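PDB 4IPA: putative curved DNA-binding protein from Chaetomium thermophilum var. thermophilum DSM 1495, which probably takes part in ribosome biogenesis as an Arx1 protein related to methionine aminopeptidases, and may bind DNA. Local coordinates for residues A[144-148]-A[368-372]; A[153-158]-A[341-345]; A[256-260]-A[336-342]. One frame throughout, in Å; residues are numbered along the deposited sequence. Where two conformers were deposited one is given.

Contact 1 of 3, residues A[144-148]-A[368-372]; sequences DVIEG and SKFKT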
ATOM      1  N   ASP A 144     -14.685 -18.567  -9.418  1.00 45.83           N
ATOM      2  CA  ASP A 144     -13.943 -17.900  -8.351  1.00 45.36           C
ATOM      3  C   ASP A 144     -12.541 -18.473  -8.187  1.00 40.58           C
ATOM      4  O   ASP A 144     -11.631 -17.793  -7.704  1.00 42.21           O
ATOM      5  CB  ASP A 144     -14.713 -18.008  -7.033  1.00 49.98           C
ATOM      6  CG  ASP A 144     -15.899 -17.062  -6.971  1.00 56.81           C
ATOM      7  OD1 ASP A 144     -15.753 -15.901  -7.419  1.00 58.71           O
ATOM      8  OD2 ASP A 144     -16.975 -17.479  -6.486  1.00 58.81           O
ATOM      9  N   VAL A 145     -12.369 -19.717  -8.614  1.00 33.08           N
ATOM     10  CA  VAL A 145     -11.136 -20.459  -8.377  1.00 33.12           C
ATOM     11  C   VAL A 145      -9.893 -19.856  -9.041  1.00 31.77           C
ATOM     12  O   VAL A 145      -9.936 -19.377 -10.170  1.00 32.90           O
ATOM     13  CB  VAL A 145     -11.287 -21.944  -8.775  1.00 33.35           C
ATOM     14  CG1 VAL A 145      -9.935 -22.640  -8.814  1.00 37.52           C
ATOM     15  CG2 VAL A 145     -12.219 -22.648  -7.803  1.00 46.23           C
ATOM     16  N   ILE A 146      -8.789 -19.885  -8.305  1.00 30.00           N
ATOM     17  CA  ILE A 146      -7.501 -19.455  -8.802  1.00 25.55           C
ATOM     18  C   ILE A 146      -6.573 -20.650  -8.749  1.00 26.20           C
ATOM     19  O   ILE A 146      -6.492 -21.344  -7.739  1.00 23.79           O
ATOM     20  CB  ILE A 146      -6.956 -18.323  -7.957  1.00 23.24           C
ATOM     21  CG1 ILE A 146      -7.964 -17.177  -7.939  1.00 25.67           C
ATOM     22  CG2 ILE A 146      -5.617 -17.852  -8.504  1.00 22.38           C
ATOM     23  CD1 ILE A 146      -7.911 -16.338  -6.694  1.00 32.28           C
ATOM     24  N   GLU A 147      -5.891 -20.918  -9.850  1.00 27.25           N
ATOM     25  CA  GLU A 147      -5.063 -22.112  -9.918  1.00 28.16           C
ATOM     26  C   GLU A 147      -3.714 -21.801 -10.538  1.00 26.71           C
ATOM     27  O   GLU A 147      -3.385 -20.631 -10.779  1.00 27.04           O
ATOM     28  CB  GLU A 147      -5.789 -23.218 -10.698  1.00 28.90           C
ATOM     29  CG  GLU A 147      -6.603 -22.694 -11.866  1.00 32.87           C
ATOM     30  CD  GLU A 147      -7.652 -23.685 -12.381  1.00 45.51           C
ATOM     31  OE1 GLU A 147      -7.648 -24.861 -11.955  1.00 46.62           O
ATOM     32  OE2 GLU A 147      -8.487 -23.277 -13.217  1.00 43.79           O
ATOM     33  N   GLY A 148      -2.936 -22.855 -10.785  1.00 26.88           N
ATOM     34  CA  GLY A 148      -1.636 -22.734 -11.423  1.00 22.90           C
ATOM     35  C   GLY A 148      -0.660 -21.910 -10.604  1.00 24.64           C
ATOM     36  O   GLY A 148      -0.760 -21.844  -9.382  1.00 19.04           O
ATOM     37  N   SER A 368      -9.946 -21.074   0.444  1.00 30.80           N
ATOM     38  CA  SER A 368     -10.492 -22.270  -0.192  1.00 36.45           C
ATOM     39  C   SER A 368     -10.459 -22.171  -1.715  1.00 35.41           C
ATOM     40  O   SER A 368     -10.513 -23.193  -2.397  1.00 36.58           O
ATOM     41  CB  SER A 368     -11.920 -22.562   0.281  1.00 34.33           C
ATOM     42  OG  SER A 368     -12.843 -21.622  -0.234  1.00 36.70           O
ATOM     43  N   LYS A 369     -10.356 -20.947  -2.238  1.00 33.54           N
ATOM     44  CA  LYS A 369     -10.408 -20.703  -3.684  1.00 34.81           C
ATOM     45  C   LYS A 369      -9.062 -20.917  -4.405  1.00 32.32           C
ATOM     46  O   LYS A 369      -9.014 -20.914  -5.641  1.00 26.78           O
ATOM     47  CB  LYS A 369     -10.934 -19.287  -3.975  1.00 33.99           C
ATOM     48  CG  LYS A 369     -12.469 -19.137  -4.000  1.00 43.22           C
ATOM     49  CD  LYS A 369     -12.927 -17.737  -3.500  1.00 50.42           C
ATOM     50  CE  LYS A 369     -13.243 -16.705  -4.617  1.00 56.12           C
ATOM     51  NZ  LYS A 369     -12.061 -16.060  -5.305  1.00 47.20           N
ATOM     52  N   PHE A 370      -7.988 -21.097  -3.636  1.00 26.84           N
ATOM     53  CA  PHE A 370      -6.641 -21.244  -4.195  1.00 29.81           C
ATOM     54  C   PHE A 370      -6.274 -22.721  -4.352  1.00 33.70           C
ATOM     55  O   PHE A 370      -6.413 -23.503  -3.405  1.00 35.16           O
ATOM     56  CB  PHE A 370      -5.598 -20.525  -3.321  1.00 26.92           C
ATOM     57  CG  PHE A 370      -5.820 -19.052  -3.213  1.00 24.02           C
ATOM     58  CD1 PHE A 370      -5.534 -18.219  -4.278  1.00 26.00           C
ATOM     59  CD2 PHE A 370      -6.340 -18.497  -2.057  1.00 30.14           C
ATOM     60  CE1 PHE A 370      -5.765 -16.846  -4.197  1.00 27.98           C
ATOM     61  CE2 PHE A 370      -6.560 -17.130  -1.961  1.00 29.91           C
ATOM     62  CZ  PHE A 370      -6.277 -16.301  -3.041  1.00 26.29           C
ATOM     63  N   LYS A 371      -5.811 -23.093  -5.546  1.00 25.09           N
ATOM     64  CA  LYS A 371      -5.539 -24.494  -5.869  1.00 29.06           C
ATOM     65  C   LYS A 371      -4.071 -24.720  -6.227  1.00 28.60           C
ATOM     66  O   LYS A 371      -3.590 -24.278  -7.281  1.00 26.22           O
ATOM     67  CB  LYS A 371      -6.429 -24.955  -7.026  1.00 32.16           C
ATOM     68  CG  LYS A 371      -7.930 -24.728  -6.799  1.00 36.10           C
ATOM     69  CD  LYS A 371      -8.488 -25.707  -5.769  1.00 40.58           C
ATOM     70  CE  LYS A 371     -10.011 -25.615  -5.637  1.00 43.90           C
ATOM     71  NZ  LYS A 371     -10.453 -24.356  -4.975  1.00 44.54           N
ATOM     72  N   THR A 372      -3.358 -25.414  -5.353  1.00 25.94           N
ATOM     73  CA  THR A 372      -1.949 -25.685  -5.594  1.00 27.30           C
ATOM     74  C   THR A 372      -1.467 -26.813  -4.699  1.00 29.61           C
ATOM     75  O   THR A 372      -2.075 -27.092  -3.666  1.00 28.96           O
ATOM     76  CB  THR A 372      -1.062 -24.433  -5.355  1.00 23.92           C
ATOM     77  OG1 THR A 372       0.306 -24.799  -5.513  1.00 26.89           O
ATOM     78  CG2 THR A 372      -1.242 -23.892  -3.934  1.00 25.29           C
TER
HETATM   79  O   HOH W   1      -1.272 -24.397  -8.808  1.00 27.94           O
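D144 meets K369 through its backbone: the carbonyl oxygen D144 O accepts from K369 NZ at 3.0 Å, with the ammonium lying above the carbonyl plane, 35° out of it. The lysine chain bends at its last three torsions to get there, bringing K369 CE to 3.1 Å from D144 CB. The carboxylate makes no salt bridge with this lysine: D144 OD1 stays 4.3 Å from K369 NZ, though the opposite charges may still attract weakly. An alanine in place of K369 would probably deprive D144 O of this donor and leave the aspartate without a nearby countercharge from the other loop. V145 comes next, crossing the K371 chain at about a right angle, with V145 CG1 against K371 CG at 3.5 Å; the far end of K371 folds back to its own loop and is tied down at S368 O. I146 is bridged to F370 by a single parallel bridge. I146 N gives a nearly straight bond to K369 O (2.9 Å, 177°), and I146 O receives K371 N at 2.9 Å in a more bent bond (144° at the hydrogen). Beyond the bridge, the I146 and F370 side chains run side by side, the I146 CD1 methyl reaching F370 CE1 at 3.3 Å in an oblique approach to the ring. E147 adds a loose CB-to-CB contact with K371, and at G148 one water donates to both G148 O and K371 O, joining the ends of the two loops. This surface contact pins the loop after strand 355-360 to the loop leading into helix 148-167; F370 and T372 also pack on L155 of that helix, and T372 OG1 bonds to D152 near its start.

Contact 2 of 3, residues A[153-158]-A[341-345]; sequences LFLATY and PVCRL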
ATOM      1  N   LEU A 153       1.417 -17.331  -6.515  1.00 19.13           N
ATOM      2  CA  LEU A 153       1.718 -15.913  -6.380  1.00 18.06           C
ATOM      3  C   LEU A 153       0.868 -15.269  -5.277  1.00 16.92           C
ATOM      4  O   LEU A 153       1.385 -14.569  -4.408  1.00 18.06           O
ATOM      5  CB  LEU A 153       1.466 -15.198  -7.711  1.00 16.53           C
ATOM      6  CG  LEU A 153       1.610 -13.672  -7.681  1.00 19.74           C
ATOM      7  CD1 LEU A 153       3.045 -13.297  -7.321  1.00 14.10           C
ATOM      8  CD2 LEU A 153       1.195 -13.008  -9.011  1.00 12.89           C
ATOM      9  N   PHE A 154      -0.437 -15.518  -5.323  1.00 15.86           N
ATOM     10  CA  PHE A 154      -1.356 -15.008  -4.322  1.00 18.37           C
ATOM     11  C   PHE A 154      -1.074 -15.530  -2.914  1.00 17.48           C
ATOM     12  O   PHE A 154      -1.079 -14.763  -1.956  1.00 14.70           O
ATOM     13  CB  PHE A 154      -2.807 -15.343  -4.702  1.00 21.38           C
ATOM     14  CG  PHE A 154      -3.423 -14.361  -5.658  1.00 22.31           C
ATOM     15  CD1 PHE A 154      -3.119 -14.402  -7.012  1.00 21.28           C
ATOM     16  CD2 PHE A 154      -4.306 -13.397  -5.202  1.00 21.45           C
ATOM     17  CE1 PHE A 154      -3.694 -13.507  -7.892  1.00 18.53           C
ATOM     18  CE2 PHE A 154      -4.878 -12.487  -6.080  1.00 21.78           C
ATOM     19  CZ  PHE A 154      -4.571 -12.548  -7.427  1.00 19.82           C
ATOM     20  N   LEU A 155      -0.873 -16.837  -2.785  1.00 18.28           N
ATOM     21  CA  LEU A 155      -0.624 -17.431  -1.473  1.00 20.64           C
ATOM     22  C   LEU A 155       0.693 -16.955  -0.855  1.00 21.70           C
ATOM     23  O   LEU A 155       0.772 -16.760   0.359  1.00 19.18           O
ATOM     24  CB  LEU A 155      -0.651 -18.953  -1.549  1.00 21.29           C
ATOM     25  CG  LEU A 155      -2.060 -19.514  -1.701  1.00 23.05           C
ATOM     26  CD1 LEU A 155      -2.002 -20.999  -2.021  1.00 19.56           C
ATOM     27  CD2 LEU A 155      -2.874 -19.247  -0.446  1.00 21.28           C
ATOM     28  N   ALA A 156       1.723 -16.775  -1.685  1.00 18.09           N
ATOM     29  CA  ALA A 156       2.988 -16.242  -1.200  1.00 17.68           C
ATOM     30  C   ALA A 156       2.745 -14.860  -0.597  1.00 18.49           C
ATOM     31  O   ALA A 156       3.260 -14.528   0.470  1.00 19.57           O
ATOM     32  CB  ALA A 156       3.997 -16.148  -2.326  1.00 14.49           C
ATOM     33  N   THR A 157       1.950 -14.056  -1.289  1.00 16.38           N
ATOM     34  CA  THR A 157       1.717 -12.690  -0.851  1.00 18.51           C
ATOM     35  C   THR A 157       0.888 -12.685   0.429  1.00 20.22           C
ATOM     36  O   THR A 157       1.181 -11.955   1.366  1.00 17.89           O
ATOM     37  CB  THR A 157       1.013 -11.870  -1.929  1.00 16.79           C
ATOM     38  OG1 THR A 157       1.715 -12.011  -3.174  1.00 16.55           O
ATOM     39  CG2 THR A 157       0.996 -10.404  -1.531  1.00 17.11           C
ATOM     40  N   TYR A 158      -0.147 -13.517   0.456  1.00 17.94           N
ATOM     41  CA  TYR A 158      -0.981 -13.669   1.631  1.00 18.81           C
ATOM     42  C   TYR A 158      -0.142 -14.059   2.852  1.00 21.40           C
ATOM     43  O   TYR A 158      -0.235 -13.422   3.906  1.00 23.88           O
ATOM     44  CB  TYR A 158      -2.072 -14.723   1.375  1.00 17.46           C
ATOM     45  CG  TYR A 158      -2.981 -14.993   2.555  1.00 18.27           C
ATOM     46  CD1 TYR A 158      -2.663 -15.963   3.503  1.00 20.68           C
ATOM     47  CD2 TYR A 158      -4.158 -14.277   2.725  1.00 25.21           C
ATOM     48  CE1 TYR A 158      -3.502 -16.215   4.574  1.00 21.19           C
ATOM     49  CE2 TYR A 158      -4.998 -14.517   3.805  1.00 22.55           C
ATOM     50  CZ  TYR A 158      -4.667 -15.484   4.723  1.00 24.16           C
ATOM     51  OH  TYR A 158      -5.511 -15.715   5.791  1.00 25.39           O
ATOM     52  N   PRO A 341       4.011 -11.179 -13.593  1.00 16.16           N
ATOM     53  CA  PRO A 341       2.939 -10.670 -12.733  1.00 16.92           C
ATOM     54  C   PRO A 341       3.384 -10.485 -11.291  1.00 17.74           C
ATOM     55  O   PRO A 341       4.223 -11.241 -10.796  1.00 19.99           O
ATOM     56  CB  PRO A 341       1.888 -11.780 -12.803  1.00 17.02           C
ATOM     57  CG  PRO A 341       2.119 -12.400 -14.143  1.00 20.21           C
ATOM     58  CD  PRO A 341       3.618 -12.417 -14.277  1.00 19.00           C
ATOM     59  N   VAL A 342       2.825  -9.474 -10.636  1.00 15.13           N
ATOM     60  CA  VAL A 342       3.103  -9.214  -9.237  1.00 16.01           C
ATOM     61  C   VAL A 342       1.812  -9.117  -8.448  1.00 15.32           C
ATOM     62  O   VAL A 342       0.747  -8.838  -9.002  1.00 14.86           O
ATOM     63  CB  VAL A 342       3.921  -7.923  -9.024  1.00 18.16           C
ATOM     64  CG1 VAL A 342       5.202  -7.968  -9.850  1.00 13.87           C
ATOM     65  CG2 VAL A 342       3.078  -6.689  -9.349  1.00 14.39           C
ATOM     66  N   CYS A 343       1.925  -9.367  -7.149  1.00 14.97           N
ATOM     67  CA  CYS A 343       0.803  -9.310  -6.240  1.00 15.22           C
ATOM     68  C   CYS A 343       1.202  -8.446  -5.037  1.00 17.35           C
ATOM     69  O   CYS A 343       2.323  -8.550  -4.557  1.00 16.88           O
ATOM     70  CB  CYS A 343       0.450 -10.735  -5.818  1.00 15.41           C
ATOM     71  SG  CYS A 343      -0.973 -10.893  -4.742  1.00 18.39           S
ATOM     72  N   ARG A 344       0.301  -7.581  -4.571  1.00 17.12           N
ATOM     73  CA  ARG A 344       0.613  -6.675  -3.450  1.00 17.12           C
ATOM     74  C   ARG A 344      -0.547  -6.540  -2.467  1.00 16.96           C
ATOM     75  O   ARG A 344      -1.730  -6.549  -2.846  1.00 18.13           O
ATOM     76  CB  ARG A 344       1.012  -5.268  -3.946  1.00 17.38           C
ATOM     77  CG  ARG A 344       2.199  -5.237  -4.918  1.00 21.01           C
ATOM     78  CD  ARG A 344       2.751  -3.808  -5.127  1.00 20.30           C
ATOM     79  NE  ARG A 344       1.743  -2.913  -5.683  1.00 16.74           N
ATOM     80  CZ  ARG A 344       1.107  -1.969  -4.988  1.00 20.17           C
ATOM     81  NH1 ARG A 344       1.382  -1.768  -3.697  1.00 19.87           N
ATOM     82  NH2 ARG A 344       0.204  -1.216  -5.592  1.00 14.59           N
ATOM     83  N   LEU A 345      -0.208  -6.434  -1.194  1.00 14.70           N
ATOM     84  CA  LEU A 345      -1.189  -6.073  -0.181  1.00 17.16           C
ATOM     85  C   LEU A 345      -0.644  -4.934   0.661  1.00 14.98           C
ATOM     86  O   LEU A 345       0.560  -4.832   0.889  1.00 14.59           O
ATOM     87  CB  LEU A 345      -1.492  -7.263   0.717  1.00 15.82           C
ATOM     88  CG  LEU A 345      -2.157  -8.459   0.030  1.00 20.63           C
ATOM     89  CD1 LEU A 345      -1.974  -9.728   0.883  1.00 19.28           C
ATOM     90  CD2 LEU A 345      -3.627  -8.158  -0.233  1.00 18.49           C
TER
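F154 and C343 bring the two backbones nearest, where helix 153-158 passes strand 342-345 at an axis separation of 8.1 Å, the two directions differing by 30°. C343 fills the middle of the interface. It points toward the helix, and with SG anti to the backbone N its sulfur is carried between F154 and T157. C343 SG sits over one face of the F154 ring, 4.3 Å from its centroid and 16° off the normal, a sulfur-aromatic contact displaced toward the ring's rim. On the other flank T157 comes close, T157 OG1 lying 3.2 Å from C343 CB. That hydroxyl is already committed within the helix: T157 OG1 donates to L153 O at 2.9 Å, while T157 N grips the same oxygen from the opposite face of its carbonyl plane. The hydroxyl bond holds the threonine's rotation (chi1 -51°), which puts its methyl on the strand side, where T157 CG2 touches L345 CD1 at 3.9 Å. L345 also nestles against the Y158 backbone, whose CA is 4.1 Å from L345 CD1. Toward the beginning of the strand, L153 lays its branch point over C343, L153 CG being 3.7 Å from C343 CB, and its CD2 methyl leans on P341; a second conformer of this leucine was also deposited, so its exact fit is less certain. R344 leaves the strand on the side away from the helix, and its NH1 forms a salt bridge with E254. Largely buried, the contact seats helix 148-167 on an antiparallel sheet, as expected of the helix-backed sheets of the pita-bread fold. L153 and T157 also touch strand 250-258, the neighbour of strand 342-352, whereas F154 extends to T134 and V136 of strand 127-136 and to the ring of W365.

Contact 3 of 3, residues A[256-260]-A[336-342]; sequences GCSLG and DKDNAPV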
ATOM      1  N   GLY A 256       4.872  -7.409  -1.158  1.00 16.67           N
ATOM      2  CA  GLY A 256       4.700  -7.723  -2.562  1.00 19.74           C
ATOM      3  C   GLY A 256       5.483  -8.948  -3.027  1.00 20.45           C
ATOM      4  O   GLY A 256       6.625  -9.193  -2.621  1.00 17.15           O
ATOM      5  N   CYS A 257       4.862  -9.729  -3.897  1.00 19.96           N
ATOM      6  CA  CYS A 257       5.534 -10.887  -4.456  1.00 18.60           C
ATOM      7  C   CYS A 257       5.504 -10.861  -5.971  1.00 18.39           C
ATOM      8  O   CYS A 257       4.729 -10.129  -6.594  1.00 20.63           O
ATOM      9  CB  CYS A 257       4.913 -12.171  -3.932  1.00 17.61           C
ATOM     10  SG  CYS A 257       5.318 -12.483  -2.219  1.00 26.39           S
ATOM     11  N   SER A 258       6.371 -11.659  -6.562  1.00 17.10           N
ATOM     12  CA  SER A 258       6.503 -11.691  -7.998  1.00 18.38           C
ATOM     13  C   SER A 258       6.635 -13.131  -8.442  1.00 19.44           C
ATOM     14  O   SER A 258       7.228 -13.955  -7.733  1.00 17.28           O
ATOM     15  CB  SER A 258       7.748 -10.895  -8.406  1.00 19.73           C
ATOM     16  OG  SER A 258       8.033 -11.053  -9.773  1.00 18.23           O
ATOM     17  N   LEU A 259       6.062 -13.443  -9.603  1.00 19.18           N
ATOM     18  CA  LEU A 259       6.302 -14.737 -10.228  1.00 17.93           C
ATOM     19  C   LEU A 259       7.692 -14.759 -10.865  1.00 19.46           C
ATOM     20  O   LEU A 259       8.194 -15.816 -11.241  1.00 23.73           O
ATOM     21  CB  LEU A 259       5.207 -15.087 -11.242  1.00 18.28           C
ATOM     22  CG  LEU A 259       4.029 -15.867 -10.657  1.00 28.09           C
ATOM     23  CD1 LEU A 259       2.879 -15.951 -11.648  1.00 26.32           C
ATOM     24  CD2 LEU A 259       4.464 -17.273 -10.190  1.00 23.62           C
ATOM     25  N   GLY A 260       8.318 -13.589 -10.966  1.00 18.66           N
ATOM     26  CA  GLY A 260       9.679 -13.482 -11.462  1.00 14.74           C
ATOM     27  C   GLY A 260      10.680 -13.340 -10.334  1.00 18.85           C
ATOM     28  O   GLY A 260      10.434 -13.811  -9.234  1.00 19.82           O
ATOM     29  N   ASP A 336       7.806  -5.219 -12.808  1.00 17.04           N
ATOM     30  CA  ASP A 336       8.654  -6.388 -12.645  1.00 19.89           C
ATOM     31  C   ASP A 336       9.736  -6.425 -13.730  1.00 18.12           C
ATOM     32  O   ASP A 336       9.435  -6.299 -14.918  1.00 15.72           O
ATOM     33  CB  ASP A 336       7.816  -7.675 -12.655  1.00 18.04           C
ATOM     34  CG  ASP A 336       8.649  -8.895 -12.395  1.00 20.37           C
ATOM     35  OD1 ASP A 336       8.938  -9.144 -11.214  1.00 21.02           O
ATOM     36  OD2 ASP A 336       9.060  -9.572 -13.366  1.00 21.16           O
ATOM     37  N   LYS A 337      10.986  -6.597 -13.310  1.00 17.16           N
ATOM     38  CA  LYS A 337      12.112  -6.557 -14.239  1.00 18.20           C
ATOM     39  C   LYS A 337      11.968  -7.631 -15.312  1.00 16.33           C
ATOM     40  O   LYS A 337      12.372  -7.431 -16.451  1.00 21.99           O
ATOM     41  CB  LYS A 337      13.450  -6.710 -13.494  1.00 16.18           C
ATOM     42  CG  LYS A 337      14.691  -6.748 -14.400  1.00 19.16           C
ATOM     43  CD  LYS A 337      15.070  -8.172 -14.831  1.00 20.32           C
ATOM     44  CE  LYS A 337      15.563  -9.013 -13.631  1.00 22.55           C
ATOM     45  NZ  LYS A 337      15.848 -10.442 -13.996  1.00 17.23           N
ATOM     46  N   ASP A 338      11.356  -8.751 -14.952  1.00 15.21           N
ATOM     47  CA  ASP A 338      11.163  -9.848 -15.897  1.00 18.60           C
ATOM     48  C   ASP A 338       9.830  -9.727 -16.635  1.00 20.61           C
ATOM     49  O   ASP A 338       9.491 -10.582 -17.447  1.00 19.22           O
ATOM     50  CB  ASP A 338      11.219 -11.198 -15.157  1.00 18.87           C
ATOM     51  CG  ASP A 338      12.553 -11.432 -14.471  1.00 20.58           C
ATOM     52  OD1 ASP A 338      13.602 -11.225 -15.131  1.00 20.65           O
ATOM     53  OD2 ASP A 338      12.552 -11.810 -13.273  1.00 20.71           O
ATOM     54  N   ASN A 339       9.072  -8.673 -16.339  1.00 20.19           N
ATOM     55  CA  ASN A 339       7.748  -8.490 -16.923  1.00 17.43           C
ATOM     56  C   ASN A 339       6.786  -9.580 -16.485  1.00 18.06           C
ATOM     57  O   ASN A 339       5.826  -9.890 -17.180  1.00 22.05           O
ATOM     58  CB  ASN A 339       7.828  -8.415 -18.446  1.00 18.22           C
ATOM     59  CG  ASN A 339       8.284  -7.055 -18.936  1.00 21.44           C
ATOM     60  OD1 ASN A 339       7.488  -6.285 -19.479  1.00 27.70           O
ATOM     61  ND2 ASN A 339       9.560  -6.740 -18.727  1.00 18.96           N
ATOM     62  N   ALA A 340       7.052 -10.144 -15.312  1.00 19.12           N
ATOM     63  CA  ALA A 340       6.191 -11.144 -14.706  1.00 13.63           C
ATOM     64  C   ALA A 340       5.126 -10.484 -13.822  1.00 18.27           C
ATOM     65  O   ALA A 340       5.298  -9.361 -13.360  1.00 17.49           O
ATOM     66  CB  ALA A 340       7.029 -12.087 -13.890  1.00 18.24           C
ATOM     67  N   PRO A 341       4.011 -11.179 -13.593  1.00 16.16           N
ATOM     68  CA  PRO A 341       2.939 -10.670 -12.733  1.00 16.92           C
ATOM     69  C   PRO A 341       3.384 -10.485 -11.291  1.00 17.74           C
ATOM     70  O   PRO A 341       4.223 -11.241 -10.796  1.00 19.99           O
ATOM     71  CB  PRO A 341       1.888 -11.780 -12.803  1.00 17.02           C
ATOM     72  CG  PRO A 341       2.119 -12.400 -14.143  1.00 20.21           C
ATOM     73  CD  PRO A 341       3.618 -12.417 -14.277  1.00 19.00           C
ATOM     74  N   VAL A 342       2.825  -9.474 -10.636  1.00 15.13           N
ATOM     75  CA  VAL A 342       3.103  -9.214  -9.237  1.00 16.01           C
ATOM     76  C   VAL A 342       1.812  -9.117  -8.448  1.00 15.32           C
ATOM     77  O   VAL A 342       0.747  -8.838  -9.002  1.00 14.86           O
ATOM     78  CB  VAL A 342       3.921  -7.923  -9.024  1.00 18.16           C
ATOM     79  CG1 VAL A 342       5.202  -7.968  -9.850  1.00 13.87           C
ATOM     80  CG2 VAL A 342       3.078  -6.689  -9.349  1.00 14.39           C
TER
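S258 and D336 are joined by a short side-chain hydrogen bond, S258 OG donating to D336 OD1 at 2.6 Å from above the carboxylate plane. With chi1 near 171°, S258 OG lies beside the carbonyl carbon, close enough to the following turn to accept G260 N at 2.8 Å, closing an ST turn just where the strand ends. The other carboxylate oxygen serves its own loop: D336 OD2 takes a bond from A340 N at 2.9 Å, again from above the plane, and a weak one from D338 N. D336 O accepts N339 N at 2.8 Å, completing the type I turn from D336 to N339. Between the backbones, L259 N donates almost straight to P341 O (3.1 Å, 173°), next to the antiparallel non-hydrogen-bonded pair of S258 and V342. There C257 O is approached by V342 CA at 3.2 Å, a CA-H...O contact. Apolar cover is thin: L259 CB lies 4.4 Å from A340 CB and close to the P341 ring. D338 is held at both oxygens, OD1 by a salt bridge from K337 and OD2 by S261 OG. The chemistry implies a chiefly polar junction in which the buried D336 carboxylate is engaged at both oxygens; three donors, one of them weak, would probably help to stabilise the carboxylate's negative charge.

Along the chain, contacts 2 and 3 both lie nested inside the long loop closed by contact 1, and they end on the same segment, sharing P341 and V342. Their centres are 10 Å apart and both reach one antiparallel sheet, in which strands 250-258 and 342-352 are neighbours, tied by a probable hydrogen bond from C257 N to C343 O. Contact 1 lies at the surface, 13 Å from contact 2 and 19 Å from contact 3 between centres. It meets contact 2 where F370 packs on F154, and F370 and T372 on L155, and does not touch contact 3. Helix 148-167 thus links surface loops at its beginning to the sheet beneath it.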